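Local coordinates for Serine/threonine-protein kinase Tel1 (PDB 6SKY) that is a serine/threonine kinase of the ATM subfamily that probably phosphorylates [ST]-Q sites in response to DNA damage, including histone H2A at break sites, at residues V2458-H2463 with L2568-V2573; P2554-T2559 with V2573-K2578. All blocks are in the same frame, centred on the assembly; numbering follows the deposited sequence.

How the contacts relate
Both contacts fasten the long connection between helix 2541-2552 and strand 2576-2585, contact 1 to the FAT region and contact 2 to the first residues of that strand. They share Val2573 and touch through Tyr2462, whose CE1 lies 3.7 Å from Pro2556 CD; the centres of the two contacts are about 13 Å apart. Contact 1 is partly buried, with Leu2568 exposed, and rests on aromatic rings and one side-chain hydrogen bond. Contact 2 is the more buried: prolines, Met2575 and Ile2576 meet there, and its hydrogen bond joins backbone to backbone. Along the sequence the four segments alternate, so the two contacts cross along the chain.

Contact 1 of 2, residues V2458-H2463 with L2568-V2573; sequences VDHPYH and LDYSHV
An aromatic contact between side chains ties the kink joining helices 2444-2459 and 2461-2472, within the FAT region, to the loop that leads into strand 2576-2585. Tyr2570 reaches in from the loop, and its OH meets His2460 ND1 at the edge of the imidazole, in plane, in a nearly straight hydrogen bond of 2.7 Å (173°); either atom could be the donor. His2460 CG lies anti to the carbonyl carbon (chi1 -49°), which swings ND1 round to that hydroxyl. The same hydroxyl also bonds the backbone N of Ser2565, so two partners fix the phenol end. His2460 is the first residue to leave helical geometry, and with Tyr2462 and Tyr2570 it forms an aromatic cluster. Tyr2462 sets its edge toward the face of Tyr2570 in an offset edge-to-face pair, planes at 85°, and its CE2 lies 3.7 Å from Tyr2570 CB. Leu2568 straddles the helix end: CD1 packs 3.6 Å from His2460 CE1, while CD2 lies 4.0 Å from Asp2459 CG, whose OD2 is hydrogen-bonded to Thr2424 OG1. A leucine in place of His2460 would probably leave the Tyr2570 hydroxyl held by Ser2565 alone and its ring freer to shift. His2463 NE2 is hydrogen-bonded to Ile2562 O.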
# COMPACT_ATOMS: atom_id res chain seq x y z
N VAL A 2458 -7.81 50.28 2.96
CA VAL A 2458 -9.02 51.01 2.58
C VAL A 2458 -10.20 50.06 2.41
O VAL A 2458 -11.31 50.38 2.83
CB VAL A 2458 -8.76 51.82 1.30
CG1 VAL A 2458 -10.04 52.39 0.79
CG2 VAL A 2458 -7.82 52.93 1.60
N ASP A 2459 -10.00 48.89 1.80
CA ASP A 2459 -11.13 47.99 1.62
C ASP A 2459 -11.52 47.29 2.91
O ASP A 2459 -12.71 47.12 3.19
CB ASP A 2459 -10.82 46.95 0.55
CG ASP A 2459 -10.71 47.55 -0.82
OD1 ASP A 2459 -10.80 48.79 -0.94
OD2 ASP A 2459 -10.53 46.79 -1.79
N HIS A 2460 -10.55 46.85 3.70
CA HIS A 2460 -10.79 46.11 4.93
C HIS A 2460 -10.08 46.83 6.06
O HIS A 2460 -8.98 46.45 6.46
CB HIS A 2460 -10.30 44.67 4.79
CG HIS A 2460 -10.78 44.00 3.54
ND1 HIS A 2460 -11.89 43.19 3.51
CD2 HIS A 2460 -10.31 44.04 2.28
CE1 HIS A 2460 -12.09 42.76 2.28
NE2 HIS A 2460 -11.14 43.26 1.51
N PRO A 2461 -10.70 47.87 6.61
CA PRO A 2461 -9.98 48.71 7.58
C PRO A 2461 -9.70 48.03 8.90
O PRO A 2461 -8.65 48.28 9.50
CB PRO A 2461 -10.91 49.92 7.73
CG PRO A 2461 -12.22 49.44 7.34
CD PRO A 2461 -12.02 48.43 6.28
N TYR A 2462 -10.60 47.18 9.38
CA TYR A 2462 -10.38 46.50 10.64
C TYR A 2462 -9.37 45.37 10.53
O TYR A 2462 -9.13 44.68 11.53
CB TYR A 2462 -11.70 45.96 11.19
CG TYR A 2462 -12.79 46.99 11.20
CD1 TYR A 2462 -12.67 48.13 11.97
CD2 TYR A 2462 -13.93 46.83 10.44
CE1 TYR A 2462 -13.66 49.08 11.98
CE2 TYR A 2462 -14.92 47.77 10.45
CZ TYR A 2462 -14.78 48.89 11.22
OH TYR A 2462 -15.78 49.83 11.22
N HIS A 2463 -8.78 45.16 9.36
CA HIS A 2463 -7.73 44.18 9.18
C HIS A 2463 -6.38 44.80 8.86
O HIS A 2463 -5.37 44.09 8.90
CB HIS A 2463 -8.09 43.19 8.06
CG HIS A 2463 -9.25 42.31 8.39
ND1 HIS A 2463 -10.56 42.72 8.28
CD2 HIS A 2463 -9.29 41.04 8.84
CE1 HIS A 2463 -11.36 41.74 8.64
NE2 HIS A 2463 -10.62 40.70 8.99
N LEU A 2568 -17.46 43.60 0.98
CA LEU A 2568 -16.82 44.83 1.46
C LEU A 2568 -17.75 45.65 2.36
O LEU A 2568 -17.67 46.88 2.40
CB LEU A 2568 -16.33 45.69 0.30
CG LEU A 2568 -14.83 45.65 0.01
CD1 LEU A 2568 -14.37 44.23 -0.12
CD2 LEU A 2568 -14.52 46.43 -1.24
N ASP A 2569 -18.62 44.97 3.09
CA ASP A 2569 -19.62 45.63 3.94
C ASP A 2569 -19.34 45.26 5.38
O ASP A 2569 -19.56 44.11 5.79
CB ASP A 2569 -21.03 45.23 3.53
CG ASP A 2569 -22.09 45.92 4.36
OD1 ASP A 2569 -22.25 47.15 4.21
OD2 ASP A 2569 -22.77 45.24 5.15
N TYR A 2570 -18.88 46.23 6.17
CA TYR A 2570 -18.56 46.01 7.57
C TYR A 2570 -19.47 46.83 8.47
O TYR A 2570 -19.04 47.43 9.45
CB TYR A 2570 -17.10 46.32 7.85
CG TYR A 2570 -16.16 45.32 7.23
CD1 TYR A 2570 -15.97 44.08 7.80
CD2 TYR A 2570 -15.48 45.62 6.07
CE1 TYR A 2570 -15.14 43.18 7.24
CE2 TYR A 2570 -14.64 44.72 5.50
CZ TYR A 2570 -14.47 43.49 6.09
OH TYR A 2570 -13.63 42.58 5.53
N SER A 2571 -20.76 46.88 8.13
CA SER A 2571 -21.74 47.55 8.96
C SER A 2571 -22.39 46.61 9.96
O SER A 2571 -22.85 47.06 11.02
CB SER A 2571 -22.82 48.19 8.08
OG SER A 2571 -23.43 47.22 7.25
N HIS A 2572 -22.43 45.32 9.67
CA HIS A 2572 -23.03 44.33 10.56
C HIS A 2572 -22.13 43.97 11.73
O HIS A 2572 -22.39 42.97 12.40
CB HIS A 2572 -23.37 43.07 9.77
CG HIS A 2572 -22.18 42.36 9.22
ND1 HIS A 2572 -21.49 41.40 9.93
CD2 HIS A 2572 -21.55 42.48 8.03
CE1 HIS A 2572 -20.48 40.96 9.19
NE2 HIS A 2572 -20.50 41.59 8.04
N VAL A 2573 -21.07 44.74 11.98
CA VAL A 2573 -20.11 44.42 13.02
C VAL A 2573 -20.51 45.13 14.31
O VAL A 2573 -20.78 46.33 14.28
CB VAL A 2573 -18.68 44.81 12.59
CG1 VAL A 2573 -17.66 43.96 13.32
CG2 VAL A 2573 -18.53 44.67 11.10

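Contact 2 of 2, residues P2554-T2559 with V2573-K2578; sequences PIPPPT and VPMIHK
Val2573 begins the contact by laying CG1 against Pro2556 CB at 4.2 Å, at the end of the loop that closes back on the proline-rich segment 2554-2559. Pro2574 contributes mainly its carbonyl: the oxygen accepts a CA-H...O contact from Pro2556 CA at 3.3 Å, and Pro2557 CD also borders it. Met2575 comes closest in backbone to Pro2556. Its CG lies anti to the carbonyl carbon (chi1 -55°) and the chain bends at chi2 (-75°), which brings SD over the Ile2555-Pro2556 peptide, 3.6 Å from Pro2556 CD; methionine chain and proline ring lie alongside each other with the same heading. The methionine also touches Tyr2462 of helix 2461-2472. Ile2576 opens the strand. Ile2576 N donates to Ile2555 O at 2.7 Å, with an angle of 158° at the hydrogen, and Met2575 CA adds a weaker C-H contact to that oxygen. Ile2576 CG1 packs 3.9 Å from Pro2557 CG, the two side chains heading opposite ways, and CD1 reaches Pro2558 CD at 4.2 Å, the Pro2558 side chain being about 13 Å from the bound nucleotide analogue. Backbone pairing across the antiparallel sheet, begun by Met2575 with Thr2600, continues at His2577 and Lys2578, which both face Ile2598 of strand 2593-2599 in a classic beta bulge, in what family and topology mark as the N-lobe of the PI3K-like kinase fold. Pro2556, Pro2557 and Pro2558 have no backbone N-H to donate; the one hydrogen bond across uses the carbonyl of Ile2555, and the prolines add C-H and ring contacts, which implies an attachment of one backbone bond and close apolar packing.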
# COMPACT_ATOMS: atom_id res chain seq x y z
N PRO A 2554 -16.93 55.37 18.48
CA PRO A 2554 -17.41 53.98 18.45
C PRO A 2554 -16.65 53.10 17.47
O PRO A 2554 -16.53 53.43 16.29
CB PRO A 2554 -18.88 54.14 18.03
CG PRO A 2554 -18.95 55.48 17.34
CD PRO A 2554 -17.66 56.22 17.54
N ILE A 2555 -16.15 51.97 17.95
CA ILE A 2555 -15.42 50.99 17.15
C ILE A 2555 -15.87 49.60 17.56
O ILE A 2555 -16.46 49.42 18.63
CB ILE A 2555 -13.90 51.12 17.34
CG1 ILE A 2555 -13.55 50.86 18.80
CG2 ILE A 2555 -13.41 52.46 16.90
CD1 ILE A 2555 -12.14 50.49 19.00
N PRO A 2556 -15.60 48.60 16.73
CA PRO A 2556 -15.79 47.23 17.18
C PRO A 2556 -14.79 46.90 18.27
O PRO A 2556 -13.74 47.55 18.36
CB PRO A 2556 -15.53 46.41 15.91
CG PRO A 2556 -14.71 47.26 15.08
CD PRO A 2556 -15.19 48.64 15.32
N PRO A 2557 -15.08 45.94 19.13
CA PRO A 2557 -14.12 45.56 20.15
C PRO A 2557 -12.83 45.11 19.51
O PRO A 2557 -12.84 44.29 18.58
CB PRO A 2557 -14.82 44.41 20.87
CG PRO A 2557 -16.25 44.60 20.57
CD PRO A 2557 -16.31 45.14 19.20
N PRO A 2558 -11.69 45.64 19.95
CA PRO A 2558 -10.44 45.36 19.23
C PRO A 2558 -10.03 43.91 19.27
O PRO A 2558 -9.23 43.49 18.43
CB PRO A 2558 -9.42 46.24 19.96
CG PRO A 2558 -10.22 47.20 20.73
CD PRO A 2558 -11.47 46.50 21.11
N THR A 2559 -10.57 43.12 20.20
CA THR A 2559 -10.24 41.72 20.34
C THR A 2559 -11.29 40.81 19.73
O THR A 2559 -11.26 39.60 19.97
CB THR A 2559 -10.05 41.37 21.80
OG1 THR A 2559 -11.28 41.61 22.50
CG2 THR A 2559 -8.98 42.23 22.40
N VAL A 2573 -21.07 44.74 11.98
CA VAL A 2573 -20.11 44.42 13.02
C VAL A 2573 -20.51 45.13 14.31
O VAL A 2573 -20.78 46.33 14.28
CB VAL A 2573 -18.68 44.81 12.59
CG1 VAL A 2573 -17.66 43.96 13.32
CG2 VAL A 2573 -18.53 44.67 11.10
N PRO A 2574 -20.54 44.44 15.44
CA PRO A 2574 -20.94 45.09 16.69
C PRO A 2574 -19.92 46.12 17.14
O PRO A 2574 -18.73 45.82 17.23
CB PRO A 2574 -21.03 43.93 17.68
CG PRO A 2574 -20.14 42.89 17.12
CD PRO A 2574 -20.27 43.01 15.64
N MET A 2575 -20.39 47.32 17.43
CA MET A 2575 -19.53 48.34 18.01
C MET A 2575 -19.55 48.23 19.52
O MET A 2575 -20.42 47.59 20.11
CB MET A 2575 -19.99 49.73 17.57
CG MET A 2575 -20.07 49.91 16.08
SD MET A 2575 -18.47 50.08 15.29
CE MET A 2575 -18.84 49.45 13.66
N ILE A 2576 -18.57 48.86 20.16
CA ILE A 2576 -18.57 48.91 21.61
C ILE A 2576 -19.66 49.87 22.06
O ILE A 2576 -19.65 51.06 21.71
CB ILE A 2576 -17.21 49.34 22.16
CG1 ILE A 2576 -16.18 48.24 21.95
CG2 ILE A 2576 -17.31 49.66 23.63
CD1 ILE A 2576 -14.84 48.57 22.53
N HIS A 2577 -20.62 49.36 22.82
CA HIS A 2577 -21.69 50.21 23.34
C HIS A 2577 -21.23 50.93 24.60
O HIS A 2577 -21.24 52.16 24.67
CB HIS A 2577 -22.93 49.38 23.62
CG HIS A 2577 -24.08 50.16 24.17
ND1 HIS A 2577 -24.29 50.30 25.53
CD2 HIS A 2577 -25.08 50.84 23.56
CE1 HIS A 2577 -25.37 51.04 25.72
NE2 HIS A 2577 -25.86 51.38 24.55
N LYS A 2578 -20.81 50.18 25.61
CA LYS A 2578 -20.32 50.78 26.84
C LYS A 2578 -19.32 49.84 27.48
O LYS A 2578 -19.04 48.76 26.96
CB LYS A 2578 -21.48 51.09 27.79
CG LYS A 2578 -22.20 49.87 28.29
CD LYS A 2578 -23.30 50.23 29.26
CE LYS A 2578 -24.03 48.99 29.74
NZ LYS A 2578 -25.20 49.31 30.60